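Local coordinates for protein pyrroline carboxylate reductase (Plasmodium falciparum, PDB 2RCY) that binds NADP and probably reduces 1-pyrroline-5-carboxylate to proline, at residues L19-I29 against N142-I150; V110-C118 against M159-P170. All blocks are in the same frame, centred on the assembly; numbering follows the deposited sequence.

Contact 1 of 2, residues L19-I29 against N142-I150; sequences LAHGIANANII and NDIFNSCGI
Ile28, just past the end of helix 14-26, reaches over to Ile144 of helix 135-146 and to Ser147, which follows it, and its side chain can be followed atom by atom. CB points at the other segment, and the short branch ends with Ile28 CG2 3.9 Å from Ser147 CB. The longer branch leaves between the backbone N and the carbonyl carbon (chi1 43°), which swings CG1 over the serine hydroxyl. It then runs on extended, so that Ile28 CD1 stops 3.5 Å from Ser147 OG and 3.7 Å from Ile144 CA, against the backbone of the helical turn. That hydroxyl is already engaged: Ser147 OG donates to Ile144 O at 2.7 Å, arriving from above the carbonyl plane (45° out of it). With the polar group tied back into its own turn, the methyl carbons Ala26 CB and Ile28 CD1 can both pack on OG.

One turn earlier in helix 14-26, Gly22 presents bare backbone, and Cys148 CB sits 3.4 Å from Gly22 O. Beside it Ile23 and Ile144 cross obliquely, Ile23 CD1 to Ile144 CG2 at 3.7 Å, while Ile23 CG1 brushes Cys148 SG. Ile144 CG2 also lies over the centre of one face of the Phe145 ring. Leu19 takes the ring's edge instead: its CD1 is in the ring plane, 3.6 Å from Phe145 CE1.

Both helices rest on the same sheet while packing against each other. Leu19 and Ile23 touch Phe9 of strand 7-10, the first strand of the nucleotide-binding fold, and Ile29 touches Leu7. From the second helix, Phe145 meets the ring of Phe125 from strand 123-129, which Leu19 also reaches, and packs on Ile151 of strand 149-153.

Contact 2 of 2, residues V110-C118 against M159-P170; sequences VWVMPNTPC and MDIATAISGCGP. With NAP (NADP nicotinamide-adenine-dinucleotide phosphate), chain G.
The indole of Trp111 takes Met159 on one face: the selenomethionine CE sits 3.6 Å from the centroid of the six-membered ring, 18° off its normal, a CH-pi contact, with the selenium farther off above the same face. Met159 bends at chi2 and chi3 to curl over the indole, and its CB comes within 3.4 Å of Trp111 CZ3. Asp160 OD1 lies near the ring plane at the CH2 edge, though its hydrogen bond is with Ser257; at the pyrrole side, Trp111 NE1 is held by Cys91 O.

The second flat group is the amide of Asn115. Its CG stands between the backbone N and the carbonyl carbon (chi1 59°), which turns the amide to helix 159-167, and Asn115 ND2 donates to Ser166 O at 3.0 Å with an N-H...O angle of 145°. Asn115 OD1 receives Ser124 N, so both ends of the amide are held.

Between these groups Met113 crosses Thr163 at about a right angle, CG against OG1. That hydroxyl is bonded to Met159 O, which Thr163 N also reaches from the opposite face of the carbonyl. Met113 SE reaches the coenzyme, 3.6 Å from NAP C5N in the nicotinamide ring. Gly167 lets the backbones close up, its CA making a CA-H...O contact of 3.6 Å with Pro114 O. One water joins Thr116 N, Gly167 O and the carboxamide NAP N7N; a second donates to Met113 O and lies by Ser166 OG, which is also hydrogen-bonded to Ser124 OG.

This is the nicotinamide end of a Rossmann-type NADP site, where strand 108-113, at the end of the run of parallel strands, and the loop after it meet the C-terminal helical dimerisation region; Ser225 of the second subunit also bonds the coenzyme.

How the contacts relate
From the N terminus the chain reaches 19-29 first, then 110-118, then 142-150 and 159-170. The segments alternate, so the two contacts cross instead of nesting. Contact 1 closes a long loop of 112 residues, bringing helix 135-146 back against helix 14-26; contact 2 closes a loop of 40, folding helix 159-167 onto strand 108-113. Strand 149-153 leads directly from one to the other. They also touch: Cys118 SG of contact 2 packs on Leu19 CA at 3.6 Å, and Phe145 CE2 of contact 1 on Val112 CG2 at 3.8 Å. Contact 1 joins two helices beside the sheet; contact 2 ties that sheet to the helical dimerisation region.

Contact 1 of 2, residues L19-I29 against N142-I150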
# COMPACT_ATOMS: atom_id res chain seq x y z
N LEU A 19 40.40 -5.85 -10.47
CA LEU A 19 40.76 -6.10 -11.86
C LEU A 19 42.27 -6.32 -12.01
O LEU A 19 42.70 -7.20 -12.74
CB LEU A 19 40.29 -4.96 -12.77
CG LEU A 19 40.37 -5.16 -14.29
CD1 LEU A 19 39.43 -6.28 -14.76
CD2 LEU A 19 40.06 -3.86 -15.02
N ALA A 20 43.05 -5.50 -11.30
CA ALA A 20 44.50 -5.58 -11.35
C ALA A 20 45.02 -6.92 -10.84
O ALA A 20 45.85 -7.56 -11.49
CB ALA A 20 45.12 -4.43 -10.56
N HIS A 21 44.52 -7.35 -9.68
CA HIS A 21 44.93 -8.62 -9.08
C HIS A 21 44.32 -9.82 -9.80
O HIS A 21 44.86 -10.93 -9.73
CB HIS A 21 44.58 -8.65 -7.59
CG HIS A 21 45.22 -7.56 -6.79
ND1 HIS A 21 44.51 -6.73 -5.95
CD2 HIS A 21 46.51 -7.15 -6.71
CE1 HIS A 21 45.33 -5.86 -5.39
NE2 HIS A 21 46.55 -6.10 -5.83
N GLY A 22 43.20 -9.60 -10.49
CA GLY A 22 42.56 -10.63 -11.30
C GLY A 22 43.41 -11.02 -12.50
O GLY A 22 43.49 -12.20 -12.84
N ILE A 23 44.03 -10.03 -13.12
CA ILE A 23 44.92 -10.24 -14.26
C ILE A 23 46.30 -10.72 -13.78
O ILE A 23 46.94 -11.55 -14.44
CB ILE A 23 45.06 -8.96 -15.13
CG1 ILE A 23 43.68 -8.47 -15.58
CG2 ILE A 23 45.94 -9.22 -16.36
CD1 ILE A 23 43.63 -7.00 -15.99
N ALA A 24 46.73 -10.22 -12.63
CA ALA A 24 48.01 -10.59 -12.02
C ALA A 24 48.07 -12.08 -11.67
O ALA A 24 49.10 -12.73 -11.89
CB ALA A 24 48.28 -9.74 -10.78
N ASN A 25 46.98 -12.61 -11.14
CA ASN A 25 46.89 -14.03 -10.78
C ASN A 25 46.68 -14.94 -11.99
O ASN A 25 46.98 -16.14 -11.93
CB ASN A 25 45.77 -14.25 -9.75
CG ASN A 25 46.07 -13.61 -8.41
OD1 ASN A 25 47.20 -13.20 -8.13
ND2 ASN A 25 45.05 -13.52 -7.56
N ALA A 26 46.18 -14.36 -13.08
CA ALA A 26 45.93 -15.10 -14.32
C ALA A 26 47.22 -15.41 -15.09
O ALA A 26 47.25 -16.32 -15.92
CB ALA A 26 44.95 -14.34 -15.19
N ASN A 27 48.27 -14.64 -14.80
CA ASN A 27 49.58 -14.77 -15.44
C ASN A 27 49.53 -14.84 -16.97
O ASN A 27 49.74 -15.90 -17.58
CB ASN A 27 50.38 -15.94 -14.85
CG ASN A 27 50.95 -15.62 -13.48
OD1 ASN A 27 50.21 -15.52 -12.49
ND2 ASN A 27 52.27 -15.46 -13.40
N ILE A 28 49.23 -13.70 -17.58
CA ILE A 28 49.29 -13.52 -19.03
C ILE A 28 50.30 -12.42 -19.37
O ILE A 28 50.84 -12.37 -20.47
CB ILE A 28 47.91 -13.19 -19.65
CG1 ILE A 28 47.16 -12.16 -18.79
CG2 ILE A 28 47.08 -14.46 -19.81
CD1 ILE A 28 46.11 -11.38 -19.53
N ILE A 29 50.51 -11.54 -18.40
CA ILE A 29 51.49 -10.46 -18.50
C ILE A 29 52.42 -10.54 -17.28
O ILE A 29 51.97 -10.82 -16.17
CB ILE A 29 50.81 -9.06 -18.56
CG1 ILE A 29 49.69 -9.04 -19.60
CG2 ILE A 29 51.84 -7.98 -18.85
CD1 ILE A 29 48.71 -7.90 -19.45
N ASN A 142 40.20 -8.97 -25.51
CA ASN A 142 39.62 -10.29 -25.25
C ASN A 142 40.47 -11.19 -24.36
O ASN A 142 39.96 -11.81 -23.43
CB ASN A 142 39.28 -11.01 -26.56
CG ASN A 142 37.86 -10.74 -27.03
OD1 ASN A 142 37.50 -9.60 -27.30
ND2 ASN A 142 37.06 -11.79 -27.13
N ASP A 143 41.77 -11.25 -24.65
CA ASP A 143 42.69 -12.13 -23.92
C ASP A 143 42.95 -11.67 -22.48
O ASP A 143 43.17 -12.50 -21.60
CB ASP A 143 44.03 -12.26 -24.66
CG ASP A 143 43.87 -12.89 -26.04
OD1 ASP A 143 42.81 -13.48 -26.34
OD2 ASP A 143 44.83 -12.78 -26.84
N ILE A 144 42.93 -10.36 -22.26
CA ILE A 144 43.14 -9.78 -20.93
C ILE A 144 42.00 -10.15 -19.98
O ILE A 144 42.25 -10.52 -18.83
CB ILE A 144 43.34 -8.24 -21.00
CG1 ILE A 144 44.75 -7.91 -21.50
CG2 ILE A 144 43.12 -7.59 -19.62
CD1 ILE A 144 44.96 -6.45 -21.90
N PHE A 145 40.77 -10.05 -20.46
CA PHE A 145 39.59 -10.27 -19.63
C PHE A 145 39.07 -11.71 -19.62
O PHE A 145 38.44 -12.13 -18.66
CB PHE A 145 38.49 -9.26 -19.98
CG PHE A 145 38.91 -7.82 -19.81
CD1 PHE A 145 39.09 -7.27 -18.54
CD2 PHE A 145 39.15 -7.01 -20.92
CE1 PHE A 145 39.49 -5.94 -18.39
CE2 PHE A 145 39.55 -5.69 -20.77
CZ PHE A 145 39.72 -5.15 -19.50
N ASN A 146 39.36 -12.46 -20.69
CA ASN A 146 39.06 -13.90 -20.71
C ASN A 146 39.99 -14.72 -19.82
O ASN A 146 39.71 -15.89 -19.53
CB ASN A 146 39.06 -14.45 -22.14
CG ASN A 146 37.71 -14.32 -22.83
OD1 ASN A 146 36.66 -14.48 -22.21
ND2 ASN A 146 37.74 -14.04 -24.13
N SER A 147 41.09 -14.11 -19.39
CA SER A 147 42.03 -14.75 -18.47
C SER A 147 41.50 -14.76 -17.04
O SER A 147 41.89 -15.61 -16.23
CB SER A 147 43.40 -14.05 -18.53
OG SER A 147 43.37 -12.79 -17.87
N CYS A 148 40.62 -13.81 -16.73
CA CYS A 148 40.02 -13.71 -15.40
C CYS A 148 38.48 -13.62 -15.44
O CYS A 148 37.85 -13.08 -14.53
CB CYS A 148 40.61 -12.52 -14.63
SG CYS A 148 40.33 -10.90 -15.41
N GLY A 149 37.89 -14.17 -16.50
CA GLY A 149 36.44 -14.21 -16.64
C GLY A 149 35.94 -14.46 -18.05
O GLY A 149 36.64 -15.07 -18.86
N ILE A 150 34.73 -14.00 -18.34
CA ILE A 150 34.11 -14.16 -19.66
C ILE A 150 33.70 -12.79 -20.21
O ILE A 150 32.95 -12.06 -19.57
CB ILE A 150 32.89 -15.12 -19.62
CG1 ILE A 150 33.34 -16.54 -19.24
CG2 ILE A 150 32.15 -15.13 -20.96
CD1 ILE A 150 32.21 -17.48 -18.86

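Contact 2 of 2, residues V110-C118 against M159-P170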
# COMPACT_ATOMS: atom_id res chain seq x y z
N VAL A 110 38.31 2.03 -25.96
CA VAL A 110 37.44 0.88 -25.72
C VAL A 110 36.82 0.97 -24.32
O VAL A 110 37.53 1.19 -23.34
CB VAL A 110 38.18 -0.48 -25.98
CG1 VAL A 110 39.49 -0.56 -25.21
CG2 VAL A 110 37.29 -1.67 -25.66
N TRP A 111 35.50 0.82 -24.25
CA TRP A 111 34.78 0.93 -22.99
C TRP A 111 34.38 -0.45 -22.46
O TRP A 111 33.46 -1.09 -22.98
CB TRP A 111 33.56 1.84 -23.16
CG TRP A 111 32.71 2.04 -21.92
CD1 TRP A 111 33.13 1.98 -20.62
CD2 TRP A 111 31.32 2.36 -21.88
NE1 TRP A 111 32.07 2.22 -19.77
CE2 TRP A 111 30.95 2.46 -20.52
CE3 TRP A 111 30.34 2.55 -22.86
CZ2 TRP A 111 29.64 2.76 -20.12
CZ3 TRP A 111 29.04 2.85 -22.46
CH2 TRP A 111 28.71 2.95 -21.10
N VAL A 112 35.08 -0.90 -21.43
CA VAL A 112 34.87 -2.22 -20.83
C VAL A 112 34.13 -2.09 -19.50
O VAL A 112 34.47 -1.24 -18.67
CB VAL A 112 36.22 -2.96 -20.61
CG1 VAL A 112 35.99 -4.38 -20.09
CG2 VAL A 112 37.03 -3.01 -21.90
N MSE A 113 33.13 -2.93 -19.30
CA MSE A 113 32.39 -2.97 -18.05
C MSE A 113 32.62 -4.28 -17.30
O MSE A 113 32.08 -5.32 -17.69
CB MSE A 113 30.89 -2.71 -18.29
CG MSE A 113 30.05 -2.56 -17.03
SE MSE A 113 30.77 -1.32 -15.71
CE MSE A 113 30.99 0.27 -16.82
N PRO A 114 33.44 -4.24 -16.24
CA PRO A 114 33.78 -5.41 -15.42
C PRO A 114 32.92 -5.56 -14.17
O PRO A 114 32.04 -4.74 -13.91
CB PRO A 114 35.22 -5.11 -15.02
CG PRO A 114 35.29 -3.60 -14.93
CD PRO A 114 34.15 -3.04 -15.76
N ASN A 115 33.18 -6.62 -13.41
CA ASN A 115 32.67 -6.75 -12.04
C ASN A 115 33.72 -7.34 -11.10
O ASN A 115 34.71 -7.91 -11.56
CB ASN A 115 31.34 -7.54 -12.00
CG ASN A 115 31.45 -8.95 -12.56
OD1 ASN A 115 32.55 -9.49 -12.72
ND2 ASN A 115 30.31 -9.55 -12.86
N THR A 116 33.52 -7.19 -9.79
CA THR A 116 34.51 -7.60 -8.78
C THR A 116 34.89 -9.10 -8.77
O THR A 116 36.04 -9.42 -8.43
CB THR A 116 34.13 -7.15 -7.35
OG1 THR A 116 32.83 -7.65 -7.00
CG2 THR A 116 34.14 -5.63 -7.24
N PRO A 117 33.95 -10.01 -9.11
CA PRO A 117 34.28 -11.44 -9.25
C PRO A 117 35.51 -11.79 -10.09
O PRO A 117 35.97 -12.93 -10.05
CB PRO A 117 33.03 -12.01 -9.92
CG PRO A 117 31.94 -11.18 -9.40
CD PRO A 117 32.51 -9.79 -9.32
N CYS A 118 36.04 -10.82 -10.84
CA CYS A 118 37.25 -11.02 -11.64
C CYS A 118 38.48 -11.27 -10.75
O CYS A 118 39.46 -11.86 -11.20
CB CYS A 118 37.49 -9.84 -12.57
SG CYS A 118 37.90 -8.29 -11.73
N MSE A 159 25.16 -1.07 -23.46
CA MSE A 159 26.14 -1.02 -22.37
C MSE A 159 25.52 -0.65 -21.02
O MSE A 159 26.00 -1.09 -19.98
CB MSE A 159 27.27 -0.05 -22.70
CG MSE A 159 28.30 -0.57 -23.70
SE MSE A 159 29.48 -1.95 -22.97
CE MSE A 159 30.33 -0.96 -21.53
N ASP A 160 24.47 0.16 -21.06
CA ASP A 160 23.83 0.66 -19.84
C ASP A 160 23.05 -0.43 -19.10
O ASP A 160 23.16 -0.54 -17.88
CB ASP A 160 22.93 1.86 -20.16
CG ASP A 160 23.69 2.98 -20.87
OD1 ASP A 160 24.57 3.59 -20.24
OD2 ASP A 160 23.38 3.25 -22.05
N ILE A 161 22.27 -1.22 -19.84
CA ILE A 161 21.55 -2.35 -19.27
C ILE A 161 22.50 -3.48 -18.85
O ILE A 161 22.29 -4.13 -17.82
CB ILE A 161 20.39 -2.87 -20.20
CG1 ILE A 161 19.68 -4.09 -19.60
CG2 ILE A 161 20.90 -3.17 -21.61
CD1 ILE A 161 18.93 -3.82 -18.33
N ALA A 162 23.55 -3.69 -19.63
CA ALA A 162 24.57 -4.70 -19.33
C ALA A 162 25.33 -4.36 -18.04
O ALA A 162 25.66 -5.25 -17.26
CB ALA A 162 25.52 -4.87 -20.49
N THR A 163 25.60 -3.07 -17.84
CA THR A 163 26.21 -2.57 -16.61
C THR A 163 25.31 -2.87 -15.41
O THR A 163 25.78 -3.32 -14.37
CB THR A 163 26.47 -1.04 -16.69
OG1 THR A 163 27.26 -0.74 -17.84
CG2 THR A 163 27.19 -0.53 -15.44
N ALA A 164 24.01 -2.63 -15.58
CA ALA A 164 23.01 -2.86 -14.54
C ALA A 164 22.90 -4.33 -14.12
O ALA A 164 22.61 -4.62 -12.97
CB ALA A 164 21.65 -2.34 -15.00
N ILE A 165 23.15 -5.24 -15.06
CA ILE A 165 23.09 -6.68 -14.81
C ILE A 165 24.46 -7.25 -14.43
O ILE A 165 24.60 -7.87 -13.38
CB ILE A 165 22.52 -7.45 -16.03
CG1 ILE A 165 21.02 -7.16 -16.19
CG2 ILE A 165 22.76 -8.96 -15.90
CD1 ILE A 165 20.46 -7.56 -17.53
N SER A 166 25.45 -7.03 -15.28
CA SER A 166 26.77 -7.62 -15.11
C SER A 166 27.65 -6.84 -14.13
O SER A 166 28.27 -7.43 -13.25
CB SER A 166 27.46 -7.78 -16.46
OG SER A 166 28.80 -8.21 -16.31
N GLY A 167 27.69 -5.52 -14.29
CA GLY A 167 28.49 -4.66 -13.43
C GLY A 167 27.94 -4.55 -12.02
O GLY A 167 28.67 -4.73 -11.05
N CYS A 168 26.64 -4.25 -11.92
CA CYS A 168 25.96 -4.07 -10.63
C CYS A 168 25.45 -5.38 -10.03
O CYS A 168 25.22 -5.46 -8.83
CB CYS A 168 24.78 -3.11 -10.78
SG CYS A 168 25.23 -1.48 -11.35
N GLY A 169 25.28 -6.38 -10.89
CA GLY A 169 24.75 -7.69 -10.51
C GLY A 169 25.24 -8.30 -9.20
O GLY A 169 24.42 -8.73 -8.40
N PRO A 170 26.58 -8.34 -8.99
CA PRO A 170 27.09 -8.93 -7.75
C PRO A 170 26.38 -8.42 -6.50
O PRO A 170 26.08 -9.22 -5.61
CB PRO A 170 28.56 -8.52 -7.74
CG PRO A 170 28.91 -8.40 -9.17
CD PRO A 170 27.68 -7.86 -9.85
PA NAP G . 36.75 3.79 -5.56
O1A NAP G . 36.89 2.57 -4.68
O2A NAP G . 36.43 5.13 -4.94
O5B NAP G . 38.07 3.90 -6.48
C5B NAP G . 38.61 5.15 -6.91
C4B NAP G . 40.11 5.12 -6.67
O4B NAP G . 40.78 6.07 -7.50
C3B NAP G . 40.45 5.45 -5.22
O3B NAP G . 41.13 4.34 -4.63
C2B NAP G . 41.36 6.67 -5.29
O2B NAP G . 42.49 6.53 -4.42
C1B NAP G . 41.80 6.73 -6.75
N9A NAP G . 41.99 8.11 -7.26
C8A NAP G . 41.41 9.23 -6.81
N7A NAP G . 41.84 10.28 -7.54
C5A NAP G . 42.70 9.81 -8.45
C6A NAP G . 43.45 10.41 -9.46
N6A NAP G . 43.39 11.75 -9.67
N1A NAP G . 44.25 9.64 -10.24
C2A NAP G . 44.33 8.32 -10.05
N3A NAP G . 43.62 7.72 -9.08
C4A NAP G . 42.80 8.44 -8.27
O3 NAP G . 35.62 3.49 -6.67
PN NAP G . 35.53 2.07 -7.43
O1N NAP G . 34.36 1.31 -6.86
O2N NAP G . 36.90 1.43 -7.46
O5D NAP G . 35.13 2.49 -8.93
C5D NAP G . 36.06 3.07 -9.84
C4D NAP G . 35.48 3.01 -11.24
O4D NAP G . 35.20 1.65 -11.60
C3D NAP G . 34.17 3.77 -11.37
O3D NAP G . 34.25 4.64 -12.50
C2D NAP G . 33.10 2.72 -11.58
O2D NAP G . 32.10 3.13 -12.52
C1D NAP G . 33.87 1.53 -12.11
N1N NAP G . 33.28 0.24 -11.75
C2N NAP G . 33.22 -0.15 -10.46
C3N NAP G . 32.67 -1.38 -10.11
C7N NAP G . 32.62 -1.82 -8.68
O7N NAP G . 33.05 -1.00 -7.71
N7N NAP G . 32.20 -2.96 -8.39
C4N NAP G . 32.16 -2.21 -11.12
C5N NAP G . 32.23 -1.79 -12.44
C6N NAP G . 32.80 -0.55 -12.72
P2B NAP G . 42.41 6.89 -2.85
O1X NAP G . 43.86 7.01 -2.44
O2X NAP G . 41.64 8.19 -2.78
O3X NAP G . 41.70 5.71 -2.24
O HOH W 1 30.34 -6.26 -15.83
O HOH W 2 30.96 -5.24 -9.76